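PDB 2G9D: succinylglutamate desuccinylase from Vibrio cholerae, which probably hydrolyses N-succinyl-L-glutamate to succinate and L-glutamate, the final step of arginine breakdown by the AST pathway, using one zinc ion per subunit. Local coordinates for residues C156-G160 / V311-R315; H163-S169 / I190-S196; V176-M182 / Y334-L339; F287-E291 / L301-N305. One frame throughout, in Å; residues are numbered along the deposited sequence.

Contact 1: C156-G160 / V311-R315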
loop_
_atom_site.group_PDB
_atom_site.type_symbol
_atom_site.label_atom_id
_atom_site.label_comp_id
_atom_site.label_asym_id
_atom_site.label_seq_id
_atom_site.Cartn_x
_atom_site.Cartn_y
_atom_site.Cartn_z
ATOM N N CYS A 156 -1.608 -4.645 -5.388
ATOM C CA CYS A 156 -1.324 -4.976 -6.768
ATOM C C CYS A 156 -2.299 -4.310 -7.709
ATOM O O CYS A 156 -3.452 -4.051 -7.356
ATOM C CB CYS A 156 -1.344 -6.485 -6.971
ATOM S SG CYS A 156 0.227 -7.208 -6.545
ATOM N N ALA A 157 -1.806 -4.042 -8.913
ATOM C CA ALA A 157 -2.572 -3.385 -9.960
ATOM C C ALA A 157 -3.805 -4.157 -10.434
ATOM O O ALA A 157 -3.700 -5.262 -10.947
ATOM C CB ALA A 157 -1.656 -3.098 -11.136
ATOM N N ILE A 158 -4.975 -3.553 -10.265
ATOM C CA ILE A 158 -6.237 -4.146 -10.680
ATOM C C ILE A 158 -6.289 -4.370 -12.194
ATOM O O ILE A 158 -7.280 -4.866 -12.708
ATOM C CB ILE A 158 -7.407 -3.231 -10.273
ATOM C CG1 ILE A 158 -7.228 -1.839 -10.907
ATOM C CG2 ILE A 158 -7.440 -3.086 -8.759
ATOM C CD1 ILE A 158 -8.325 -0.814 -10.552
ATOM N N ARG A 159 -5.219 -3.986 -12.892
ATOM C CA ARG A 159 -5.099 -4.127 -14.348
ATOM C C ARG A 159 -3.705 -3.698 -14.831
ATOM O O ARG A 159 -2.835 -3.376 -14.027
ATOM C CB ARG A 159 -6.151 -3.275 -15.054
ATOM C CG ARG A 159 -6.082 -1.780 -14.716
ATOM C CD ARG A 159 -6.241 -0.916 -15.984
ATOM N NE ARG A 159 -7.519 -1.125 -16.661
ATOM C CZ ARG A 159 -8.693 -0.790 -16.143
ATOM N NH1 ARG A 159 -8.750 -0.231 -14.941
ATOM N NH2 ARG A 159 -9.805 -1.011 -16.830
ATOM N N GLY A 160 -3.494 -3.689 -16.142
ATOM C CA GLY A 160 -2.199 -3.297 -16.683
ATOM C C GLY A 160 -1.713 -1.933 -16.217
ATOM O O GLY A 160 -2.395 -1.260 -15.440
ATOM N N VAL A 311 -5.363 7.113 -14.527
ATOM C CA VAL A 311 -5.053 6.012 -13.630
ATOM C C VAL A 311 -6.329 5.494 -12.980
ATOM O O VAL A 311 -7.311 6.226 -12.868
ATOM C CB VAL A 311 -4.032 6.473 -12.551
ATOM C CG1 VAL A 311 -3.723 5.350 -11.599
ATOM C CG2 VAL A 311 -2.739 6.929 -13.223
ATOM N N PHE A 312 -6.303 4.226 -12.569
ATOM C CA PHE A 312 -7.441 3.543 -11.933
ATOM C C PHE A 312 -8.720 3.551 -12.761
ATOM O O PHE A 312 -9.814 3.669 -12.207
ATOM C CB PHE A 312 -7.754 4.141 -10.561
ATOM C CG PHE A 312 -6.817 3.704 -9.483
ATOM C CD1 PHE A 312 -5.542 4.246 -9.388
ATOM C CD2 PHE A 312 -7.206 2.747 -8.557
ATOM C CE1 PHE A 312 -4.658 3.848 -8.385
ATOM C CE2 PHE A 312 -6.330 2.334 -7.543
ATOM C CZ PHE A 312 -5.050 2.891 -7.460
ATOM N N PRO A 313 -8.605 3.392 -14.093
ATOM C CA PRO A 313 -9.781 3.392 -14.970
ATOM C C PRO A 313 -10.820 2.357 -14.537
ATOM O O PRO A 313 -10.894 1.265 -15.108
ATOM C CB PRO A 313 -9.194 3.058 -16.343
ATOM C CG PRO A 313 -7.732 3.408 -16.220
ATOM C CD PRO A 313 -7.407 2.965 -14.838
ATOM N N ASN A 314 -11.620 2.688 -13.530
ATOM C CA ASN A 314 -12.638 1.753 -13.073
ATOM C C ASN A 314 -13.849 1.784 -13.998
ATOM O O ASN A 314 -14.152 2.804 -14.617
ATOM C CB ASN A 314 -13.072 2.079 -11.640
ATOM C CG ASN A 314 -12.822 0.927 -10.678
ATOM O OD1 ASN A 314 -13.144 -0.226 -10.977
ATOM N ND2 ASN A 314 -12.253 1.236 -9.512
ATOM N N ARG A 315 -14.534 0.654 -14.100
ATOM C CA ARG A 315 -15.715 0.559 -14.951
ATOM C C ARG A 315 -16.941 0.337 -14.061
ATOM O O ARG A 315 -18.058 0.773 -14.377
ATOM C CB ARG A 315 -15.549 -0.594 -15.958
ATOM C CG ARG A 315 -15.442 -2.000 -15.351
ATOM C CD ARG A 315 -15.238 -3.046 -16.453
ATOM N NE ARG A 315 -15.793 -4.357 -16.108
ATOM C CZ ARG A 315 -15.821 -5.404 -16.932
ATOM N NH1 ARG A 315 -15.321 -5.305 -18.160
ATOM N NH2 ARG A 315 -16.362 -6.552 -16.536
#

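Contact 2: H163-S169 / I190-S196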
loop_
_atom_site.group_PDB
_atom_site.type_symbol
_atom_site.label_atom_id
_atom_site.label_comp_id
_atom_site.label_asym_id
_atom_site.label_seq_id
_atom_site.Cartn_x
_atom_site.Cartn_y
_atom_site.Cartn_z
ATOM N N HIS A 163 3.727 1.526 -15.938
ATOM C CA HIS A 163 4.703 1.383 -14.882
ATOM C C HIS A 163 4.279 0.118 -14.144
ATOM O O HIS A 163 3.145 0.042 -13.662
ATOM C CB HIS A 163 4.610 2.587 -13.944
ATOM C CG HIS A 163 4.828 3.910 -14.617
ATOM N ND1 HIS A 163 6.083 4.416 -14.882
ATOM C CD2 HIS A 163 3.951 4.840 -15.057
ATOM C CE1 HIS A 163 5.966 5.600 -15.453
ATOM N NE2 HIS A 163 4.682 5.880 -15.570
ATOM N N TYR A 164 5.173 -0.868 -14.062
ATOM C CA TYR A 164 4.855 -2.126 -13.394
ATOM C C TYR A 164 4.350 -1.906 -11.977
ATOM O O TYR A 164 3.332 -2.469 -11.585
ATOM C CB TYR A 164 6.071 -3.059 -13.359
ATOM C CG TYR A 164 5.693 -4.513 -13.131
ATOM C CD1 TYR A 164 4.802 -5.157 -13.996
ATOM C CD2 TYR A 164 6.181 -5.232 -12.035
ATOM C CE1 TYR A 164 4.405 -6.469 -13.776
ATOM C CE2 TYR A 164 5.789 -6.550 -11.805
ATOM C CZ TYR A 164 4.897 -7.158 -12.681
ATOM O OH TYR A 164 4.466 -8.448 -12.470
ATOM N N SER A 165 5.057 -1.085 -11.215
ATOM C CA SER A 165 4.668 -0.797 -9.844
ATOM C C SER A 165 4.841 0.698 -9.586
ATOM O O SER A 165 5.738 1.324 -10.143
ATOM C CB SER A 165 5.558 -1.591 -8.897
ATOM O OG SER A 165 6.923 -1.283 -9.141
ATOM N N PHE A 166 3.989 1.280 -8.752
ATOM C CA PHE A 166 4.115 2.700 -8.452
ATOM C C PHE A 166 3.565 2.960 -7.061
ATOM O O PHE A 166 2.727 2.203 -6.570
ATOM C CB PHE A 166 3.366 3.516 -9.499
ATOM C CG PHE A 166 1.947 3.086 -9.679
ATOM C CD1 PHE A 166 0.917 3.739 -9.003
ATOM C CD2 PHE A 166 1.635 1.998 -10.494
ATOM C CE1 PHE A 166 -0.402 3.317 -9.126
ATOM C CE2 PHE A 166 0.315 1.564 -10.621
ATOM C CZ PHE A 166 -0.707 2.232 -9.934
ATOM N N ALA A 167 4.054 4.020 -6.422
ATOM C CA ALA A 167 3.628 4.386 -5.068
ATOM C C ALA A 167 2.556 5.471 -5.061
ATOM O O ALA A 167 2.400 6.211 -6.012
ATOM C CB ALA A 167 4.826 4.832 -4.253
ATOM N N VAL A 168 1.816 5.561 -3.969
ATOM C CA VAL A 168 0.742 6.541 -3.871
ATOM C C VAL A 168 0.802 7.325 -2.575
ATOM O O VAL A 168 0.161 6.941 -1.620
ATOM C CB VAL A 168 -0.629 5.842 -3.934
ATOM C CG1 VAL A 168 -1.736 6.848 -4.218
ATOM C CG2 VAL A 168 -0.578 4.746 -4.963
ATOM N N SER A 169 1.546 8.427 -2.541
ATOM C CA SER A 169 1.630 9.189 -1.294
ATOM C C SER A 169 0.315 9.911 -0.951
ATOM O O SER A 169 -0.315 10.527 -1.809
ATOM C CB SER A 169 2.787 10.193 -1.331
ATOM O OG SER A 169 3.069 10.630 -0.010
ATOM N N ILE A 190 10.804 1.457 -7.477
ATOM C CA ILE A 190 9.405 1.603 -7.830
ATOM C C ILE A 190 9.439 2.520 -9.024
ATOM O O ILE A 190 10.016 3.604 -8.972
ATOM C CB ILE A 190 8.575 2.236 -6.703
ATOM C CG1 ILE A 190 8.727 1.429 -5.412
ATOM C CG2 ILE A 190 7.105 2.267 -7.115
ATOM C CD1 ILE A 190 8.238 -0.001 -5.512
ATOM N N GLU A 191 8.826 2.076 -10.107
ATOM C CA GLU A 191 8.835 2.847 -11.334
ATOM C C GLU A 191 8.125 4.208 -11.303
ATOM O O GLU A 191 8.587 5.153 -11.949
ATOM C CB GLU A 191 8.317 1.967 -12.464
ATOM C CG GLU A 191 9.153 0.714 -12.610
ATOM C CD GLU A 191 8.309 -0.547 -12.701
ATOM O OE1 GLU A 191 7.667 -0.747 -13.756
ATOM O OE2 GLU A 191 8.289 -1.326 -11.714
ATOM N N ALA A 192 7.038 4.340 -10.546
ATOM C CA ALA A 192 6.353 5.628 -10.498
ATOM C C ALA A 192 5.788 6.026 -9.137
ATOM O O ALA A 192 5.455 5.191 -8.300
ATOM C CB ALA A 192 5.248 5.663 -11.544
ATOM N N VAL A 193 5.680 7.326 -8.927
ATOM C CA VAL A 193 5.143 7.838 -7.682
ATOM C C VAL A 193 4.000 8.800 -7.974
ATOM O O VAL A 193 4.151 9.733 -8.744
ATOM C CB VAL A 193 6.187 8.627 -6.903
ATOM C CG1 VAL A 193 5.817 8.650 -5.436
ATOM C CG2 VAL A 193 7.575 8.068 -7.166
HETATM N N MSE A 194 2.861 8.574 -7.340
HETATM C CA MSE A 194 1.692 9.420 -7.512
HETATM C C MSE A 194 1.401 10.212 -6.256
HETATM O O MSE A 194 0.980 9.645 -5.248
HETATM C CB MSE A 194 0.476 8.572 -7.789
HETATM C CG MSE A 194 0.184 8.297 -9.228
HETATM SE SE MSE A 194 -1.541 7.396 -9.225
HETATM C CE MSE A 194 -2.582 8.650 -8.191
ATOM N N LEU A 195 1.609 11.517 -6.306
ATOM C CA LEU A 195 1.313 12.329 -5.142
ATOM C C LEU A 195 -0.174 12.713 -5.118
ATOM O O LEU A 195 -0.637 13.520 -5.919
ATOM C CB LEU A 195 2.199 13.563 -5.150
ATOM C CG LEU A 195 3.665 13.201 -4.927
ATOM C CD1 LEU A 195 4.525 14.449 -5.060
ATOM C CD2 LEU A 195 3.830 12.564 -3.555
ATOM N N SER A 196 -0.920 12.119 -4.198
ATOM C CA SER A 196 -2.341 12.390 -4.097
ATOM C C SER A 196 -2.570 13.889 -3.919
ATOM O O SER A 196 -1.802 14.569 -3.220
ATOM C CB SER A 196 -2.940 11.615 -2.919
ATOM O OG SER A 196 -4.353 11.617 -2.962
#

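Contact 3: V176-M182 / Y334-L339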
loop_
_atom_site.group_PDB
_atom_site.type_symbol
_atom_site.label_atom_id
_atom_site.label_comp_id
_atom_site.label_asym_id
_atom_site.label_seq_id
_atom_site.Cartn_x
_atom_site.Cartn_y
_atom_site.Cartn_z
ATOM N N VAL A 176 4.264 14.299 5.160
ATOM C CA VAL A 176 4.437 12.872 5.027
ATOM C C VAL A 176 5.222 12.400 3.821
ATOM O O VAL A 176 5.140 11.231 3.434
ATOM C CB VAL A 176 3.080 12.186 5.058
ATOM C CG1 VAL A 176 2.325 12.631 6.309
ATOM C CG2 VAL A 176 2.298 12.514 3.785
ATOM N N ARG A 177 5.998 13.292 3.226
ATOM C CA ARG A 177 6.796 12.894 2.083
ATOM C C ARG A 177 8.266 13.240 2.350
ATOM O O ARG A 177 8.820 14.171 1.772
ATOM C CB ARG A 177 6.251 13.573 0.823
ATOM C CG ARG A 177 4.796 13.224 0.568
ATOM C CD ARG A 177 4.160 14.103 -0.493
ATOM N NE ARG A 177 2.793 13.682 -0.809
ATOM C CZ ARG A 177 1.967 14.344 -1.617
ATOM N NH1 ARG A 177 2.371 15.464 -2.194
ATOM N NH2 ARG A 177 0.737 13.900 -1.855
ATOM N N SER A 178 8.879 12.461 3.239
ATOM C CA SER A 178 10.266 12.666 3.624
ATOM C C SER A 178 11.233 12.179 2.582
ATOM O O SER A 178 10.862 11.425 1.668
ATOM C CB SER A 178 10.595 11.922 4.913
ATOM O OG SER A 178 11.104 10.638 4.605
ATOM N N ARG A 179 12.487 12.598 2.779
ATOM C CA ARG A 179 13.630 12.274 1.931
ATOM C C ARG A 179 13.930 10.791 2.053
ATOM O O ARG A 179 14.242 10.132 1.060
ATOM C CB ARG A 179 14.828 13.106 2.383
ATOM C CG ARG A 179 16.055 13.061 1.465
ATOM C CD ARG A 179 16.706 14.454 1.351
ATOM N NE ARG A 179 18.017 14.420 0.705
ATOM C CZ ARG A 179 18.280 13.815 -0.454
ATOM N NH1 ARG A 179 17.315 13.182 -1.106
ATOM N NH2 ARG A 179 19.506 13.839 -0.970
ATOM N N SER A 180 13.813 10.273 3.277
ATOM C CA SER A 180 14.039 8.858 3.562
ATOM C C SER A 180 12.924 8.013 2.959
ATOM O O SER A 180 13.140 6.861 2.567
ATOM C CB SER A 180 14.061 8.614 5.060
ATOM O OG SER A 180 14.794 9.626 5.714
ATOM N N LEU A 181 11.717 8.564 2.907
ATOM C CA LEU A 181 10.640 7.796 2.320
ATOM C C LEU A 181 10.831 7.721 0.807
ATOM O O LEU A 181 10.381 6.770 0.158
ATOM C CB LEU A 181 9.273 8.397 2.649
ATOM C CG LEU A 181 8.114 7.554 2.089
ATOM C CD1 LEU A 181 8.197 6.156 2.655
ATOM C CD2 LEU A 181 6.785 8.186 2.427
HETATM N N MSE A 182 11.493 8.727 0.244
HETATM C CA MSE A 182 11.748 8.745 -1.193
HETATM C C MSE A 182 12.775 7.702 -1.522
HETATM O O MSE A 182 12.560 6.836 -2.374
HETATM C CB MSE A 182 12.283 10.101 -1.639
HETATM C CG MSE A 182 11.228 11.180 -1.646
HETATM SE SE MSE A 182 9.597 10.488 -2.435
HETATM C CE MSE A 182 8.393 10.787 -0.922
ATOM N N TYR A 334 13.584 19.310 -2.755
ATOM C CA TYR A 334 13.455 19.131 -1.311
ATOM C C TYR A 334 13.478 20.472 -0.581
ATOM O O TYR A 334 14.029 21.455 -1.073
ATOM C CB TYR A 334 14.578 18.254 -0.742
ATOM C CG TYR A 334 14.422 16.787 -1.031
ATOM C CD1 TYR A 334 14.950 16.230 -2.189
ATOM C CD2 TYR A 334 13.690 15.959 -0.179
ATOM C CE1 TYR A 334 14.754 14.890 -2.504
ATOM C CE2 TYR A 334 13.485 14.614 -0.488
ATOM C CZ TYR A 334 14.024 14.096 -1.655
ATOM O OH TYR A 334 13.827 12.785 -1.991
ATOM N N GLU A 335 12.863 20.507 0.597
ATOM C CA GLU A 335 12.846 21.709 1.416
ATOM C C GLU A 335 12.900 21.245 2.850
ATOM O O GLU A 335 11.866 21.018 3.487
ATOM C CB GLU A 335 11.581 22.530 1.182
ATOM C CG GLU A 335 11.296 23.548 2.277
ATOM C CD GLU A 335 10.080 24.388 1.972
ATOM O OE1 GLU A 335 9.391 24.800 2.930
ATOM O OE2 GLU A 335 9.820 24.640 0.774
ATOM N N ASP A 336 14.120 21.074 3.343
ATOM C CA ASP A 336 14.328 20.630 4.708
ATOM C C ASP A 336 13.832 19.197 4.883
ATOM O O ASP A 336 12.968 18.926 5.718
ATOM C CB ASP A 336 13.611 21.585 5.676
ATOM C CG ASP A 336 13.958 23.060 5.410
ATOM O OD1 ASP A 336 15.169 23.394 5.405
ATOM O OD2 ASP A 336 13.026 23.877 5.203
ATOM N N ASP A 337 14.371 18.298 4.059
ATOM C CA ASP A 337 14.059 16.872 4.106
ATOM C C ASP A 337 12.675 16.458 3.605
ATOM O O ASP A 337 12.305 15.290 3.697
ATOM C CB ASP A 337 14.258 16.367 5.534
ATOM C CG ASP A 337 14.870 14.991 5.586
ATOM O OD1 ASP A 337 15.963 14.803 5.003
ATOM O OD2 ASP A 337 14.256 14.099 6.218
ATOM N N GLN A 338 11.907 17.404 3.075
ATOM C CA GLN A 338 10.584 17.081 2.565
ATOM C C GLN A 338 10.529 17.213 1.060
ATOM O O GLN A 338 11.341 17.917 0.462
ATOM C CB GLN A 338 9.522 17.969 3.205
ATOM C CG GLN A 338 9.134 17.517 4.601
ATOM C CD GLN A 338 8.494 16.133 4.610
ATOM O OE1 GLN A 338 8.772 15.317 5.485
ATOM N NE2 GLN A 338 7.629 15.870 3.639
ATOM N N LEU A 339 9.569 16.520 0.455
ATOM C CA LEU A 339 9.404 16.544 -0.985
ATOM C C LEU A 339 8.366 17.574 -1.388
ATOM O O LEU A 339 7.281 17.639 -0.808
ATOM C CB LEU A 339 8.959 15.179 -1.480
ATOM C CG LEU A 339 8.985 14.994 -2.990
ATOM C CD1 LEU A 339 10.338 14.475 -3.387
ATOM C CD2 LEU A 339 7.900 14.024 -3.405
HETATM O O HOH W 1 16.561 11.919 -3.874
#

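Contact 4: F287-E291 / L301-N305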
loop_
_atom_site.group_PDB
_atom_site.type_symbol
_atom_site.label_atom_id
_atom_site.label_comp_id
_atom_site.label_asym_id
_atom_site.label_seq_id
_atom_site.Cartn_x
_atom_site.Cartn_y
_atom_site.Cartn_z
ATOM N N PHE A 287 -2.559 11.469 -22.661
ATOM C CA PHE A 287 -3.399 12.002 -23.709
ATOM C C PHE A 287 -2.897 13.398 -24.060
ATOM O O PHE A 287 -2.370 14.113 -23.207
ATOM C CB PHE A 287 -4.849 12.069 -23.236
ATOM C CG PHE A 287 -5.444 10.731 -22.870
ATOM C CD1 PHE A 287 -5.958 10.516 -21.596
ATOM C CD2 PHE A 287 -5.534 9.708 -23.805
ATOM C CE1 PHE A 287 -6.556 9.308 -21.261
ATOM C CE2 PHE A 287 -6.134 8.495 -23.475
ATOM C CZ PHE A 287 -6.645 8.299 -22.201
HETATM N N MSE A 288 -3.060 13.781 -25.322
HETATM C CA MSE A 288 -2.622 15.088 -25.792
HETATM C C MSE A 288 -3.729 16.121 -25.681
HETATM O O MSE A 288 -4.867 15.804 -25.316
HETATM C CB MSE A 288 -2.159 14.998 -27.257
HETATM C CG MSE A 288 -3.235 14.529 -28.253
HETATM SE SE MSE A 288 -2.654 14.440 -30.139
HETATM C CE MSE A 288 -3.329 16.161 -30.707
ATOM N N HIS A 289 -3.374 17.363 -25.994
ATOM C CA HIS A 289 -4.316 18.470 -25.984
ATOM C C HIS A 289 -5.076 18.369 -27.317
ATOM O O HIS A 289 -4.645 18.915 -28.343
ATOM C CB HIS A 289 -3.554 19.804 -25.896
ATOM C CG HIS A 289 -4.072 20.744 -24.846
ATOM N ND1 HIS A 289 -5.309 21.352 -24.927
ATOM C CD2 HIS A 289 -3.526 21.168 -23.682
ATOM C CE1 HIS A 289 -5.500 22.106 -23.860
ATOM N NE2 HIS A 289 -4.433 22.011 -23.086
ATOM N N GLY A 290 -6.187 17.634 -27.299
ATOM C CA GLY A 290 -6.994 17.462 -28.494
ATOM C C GLY A 290 -7.872 16.225 -28.444
ATOM O O GLY A 290 -8.925 16.176 -29.084
ATOM N N GLU A 291 -7.451 15.229 -27.671
ATOM C CA GLU A 291 -8.196 13.981 -27.559
ATOM C C GLU A 291 -9.069 13.874 -26.322
ATOM O O GLU A 291 -8.728 14.379 -25.253
ATOM C CB GLU A 291 -7.229 12.794 -27.591
ATOM C CG GLU A 291 -7.861 11.420 -27.337
ATOM C CD GLU A 291 -8.903 11.026 -28.378
ATOM O OE1 GLU A 291 -9.308 9.840 -28.399
ATOM O OE2 GLU A 291 -9.319 11.902 -29.166
ATOM N N LEU A 301 -15.071 14.727 -21.865
ATOM C CA LEU A 301 -13.875 14.468 -21.066
ATOM C C LEU A 301 -12.611 14.361 -21.936
ATOM O O LEU A 301 -12.493 13.440 -22.738
ATOM C CB LEU A 301 -14.062 13.169 -20.257
ATOM C CG LEU A 301 -15.170 13.112 -19.190
ATOM C CD1 LEU A 301 -15.280 11.713 -18.598
ATOM C CD2 LEU A 301 -14.871 14.121 -18.095
HETATM N N MSE A 302 -11.687 15.315 -21.789
HETATM C CA MSE A 302 -10.416 15.305 -22.539
HETATM C C MSE A 302 -9.229 15.684 -21.637
HETATM O O MSE A 302 -9.406 16.144 -20.507
HETATM C CB MSE A 302 -10.455 16.263 -23.748
HETATM C CG MSE A 302 -9.480 17.463 -23.652
HETATM SE SE MSE A 302 -7.926 17.527 -24.891
HETATM C CE MSE A 302 -8.584 18.967 -25.999
ATOM N N ALA A 303 -8.022 15.491 -22.162
ATOM C CA ALA A 303 -6.787 15.786 -21.441
ATOM C C ALA A 303 -6.500 17.275 -21.272
ATOM O O ALA A 303 -5.900 17.907 -22.144
ATOM C CB ALA A 303 -5.618 15.121 -22.146
ATOM N N LYS A 304 -6.926 17.829 -20.145
ATOM C CA LYS A 304 -6.693 19.235 -19.853
ATOM C C LYS A 304 -5.270 19.653 -20.286
ATOM O O LYS A 304 -5.078 20.735 -20.845
ATOM C CB LYS A 304 -6.906 19.477 -18.351
ATOM C CG LYS A 304 -6.446 20.830 -17.830
ATOM C CD LYS A 304 -6.684 20.960 -16.320
ATOM C CE LYS A 304 -5.898 19.930 -15.499
ATOM N NZ LYS A 304 -4.426 20.085 -15.645
ATOM N N ASN A 305 -4.286 18.783 -20.050
ATOM C CA ASN A 305 -2.890 19.074 -20.393
ATOM C C ASN A 305 -2.335 18.199 -21.512
ATOM O O ASN A 305 -3.032 17.350 -22.054
ATOM C CB ASN A 305 -1.996 18.915 -19.155
ATOM C CG ASN A 305 -2.394 19.846 -18.013
ATOM O OD1 ASN A 305 -1.680 19.960 -17.016
ATOM N ND2 ASN A 305 -3.535 20.512 -18.155
#

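Contact 1: C156-G160 / V311-R315
Ile158 and Phe312 mark the closest approach of the two backbones, their CA atoms still 7.9 Å apart, so the chain leaving the end of strand 149-157 meets the loop after strand 309-311 through side chains and not through strand pairing. Arg159 does most of the reaching. Its CG lies between the backbone N and the carbonyl carbon (chi1 58°), and two further bends in the chain carry the guanidinium across to Pro313. There Arg159 NH1 donates to Pro313 O at 2.6 Å, a bent bond that approaches from well above the carbonyl plane (53° out of it) and not along a lone pair. Arg159 NH2 stands 3.1 Å from Pro313 O. The proline ring supplies an apolar surface for the same group: Pro313 CB lies 3.5 Å above one guanidinium face, toward its rim, and Pro313 CD comes within 3.5 Å of Arg159 NH1. One residue earlier, the CD1 methyl of Ile158 rests 4.2 Å from CD2 of the Phe312 ring. Although the CB of Phe312 points away from 156-160, its ring turns back to receive this methyl. The contact thus combines one charged grip on a main-chain carbonyl with a small apolar touch, and it borders the predicted catalytic centre: the nearest side-chain atoms of Phe312 and Glu219 are about 4 Å apart, and those of Ile158 and the predicted zinc ligand Glu66 about 5 Å. Around it, Ala157 is backbone-bonded to Gly221, just after strand 214-220, while Val311 pairs with Leu325 of strand 322-334, against which Phe312 also packs.

Contact 2: H163-S169 / I190-S196
His163 lies with one ring face against Ala192, whose CB sits 3.6 Å from the ring centroid and 14° off its normal, a CH-pi contact. The same methyl also touches Phe166, CB to CB at 3.5 Å. Glu191 turns its carboxylate back toward 163-169 through a bend at chi2 (132°); Ser165 OG donates to Glu191 OE2 at 2.9 Å, meeting it from above the carboxylate plane, and Ser165 N adds a weak bond to that oxygen. Beyond this point the segments run as neighbouring parallel strands, the outer members of the beta-alpha-beta unit 166-169, 179-187, 192-195. Met194 N to Ala167 O (2.7 Å) and Ser196 N to Ser169 O (2.9 Å) are the clearer bonds between the two backbones, the second just past the end of strand 192-195. Phe166, Ala192, Val168 and the selenomethionine Met194 share one face: SE of Met194 approaches CE1 of Phe166 at 4.2 Å in an oblique Met-aromatic contact. Phe166 further touches the predicted active-site Glu219 and meets Phe284 edge to face. On the other face, Ala167 CB packs 4.1 Å from Val193 CG1, and Leu195 CD2 lies against Ser169 CB. Ala167 and Ile190 both rest on Ile185 of helix 179-187.

Contact 3: V176-M182 / Y334-L339
Ser178 is the N-cap of helix 179-187, and its backbone forms a single bridge with that of Gln338 in the hairpin loop between strands 322-334 and 339-341. The cap itself is the bond from Leu181 N to Ser178 OG, 2.7 Å. Flanking the bridge, Leu339 N donates to Arg177 O at 2.8 Å, while Arg179 N makes a weak bond to Asp337 O. Arg179 then lays its side chain over Tyr334: CG anti to the backbone N (chi1 -171°) and a bend further out put CD 3.8 Å from the ring centroid. Arg179 CZ lies 4.5 Å from the Tyr334 centroid, 19° off the ring normal, a cation-pi contact in which the two planes are tilted by 51°. A water in the guanidinium plane accepts from Arg179 NH1 (3.1 Å) and lies within weak bonding distance of Tyr334 OH. Deeper in, CG of the selenomethionine Met182 packs on Leu339 CD1 at 3.8 Å, and the pair continues onto Met259 of strand 258-267. Helix amides are thus met by a serine oxygen and a loop carbonyl. The guanidinium is probably stabilised electrostatically over the Tyr334 face, and the Asp337 carboxylate, which touches Arg179 CB without a salt bridge, probably offsets part of its charge.

Contact 4: F287-E291 / L301-N305
His289 turns one ring face toward the backbone of 301-305, with Ala303 O standing 4.2 Å above the ring centre. Lys304 O approaches the same ring obliquely and comes 2.7 Å from His289 NE2, but the angle is too poor for a hydrogen bond. The selenomethionine Met302 is also oblique to the ring: its SE lies 5.2 Å from the His289 centroid, 39° off the normal, and its chain crosses that of His289 at about a right angle. The exact place of SE is doubtful, since the model sets it too close to Gly290 N. The second flat group, the ring of Phe287, takes a smaller part, leading away from 301-305 to meet Phe293 and Phe277. The methyl of the buried Ala303 touches both Phe287 CB and Met288 O, each 3.3 Å from Ala303 CB. Between the backbones, Ala303 N gives a weak bond to Glu291 O at 3.4 Å. Gly290 has phi 158°, a conformation in keeping with glycine. Outside the pair, Phe287 is backbone-bonded to Gly307, and Lys304 NZ makes a weak bond to Ser263 OG of strand 258-267. With His289 at the centre of an inverse gamma turn, the segments fold against each other as irregular surface loop, part of the long excursion between strands 258-267 and 309-311 in the barrel-sandwich hybrid domain.

In the fold
Contacts 1 and 2 lie side by side, centres 13 Å apart, and touch where Val311 CG1 meets SE of Met194; both border the predicted active-site Glu219. Along the chain, contact 2 is nested within the loop closed by contact 1, contact 3 alternates with both, and contact 4 is nested within the loops of contacts 1 and 3. Contact 3, centred 16 Å from contact 2, shares helix 179-187 with its beta-alpha-beta unit; Arg177 reaches from it to Ser196 O and Ser169 OG. Contact 4 stands about 20 Å from contact 1, between centres. Contact 1 thus joins catalytic and hybrid domains beside the predicted catalytic centre, contact 3 ties the C-terminal hairpin to the catalytic domain, and contact 4 is local to an outer loop.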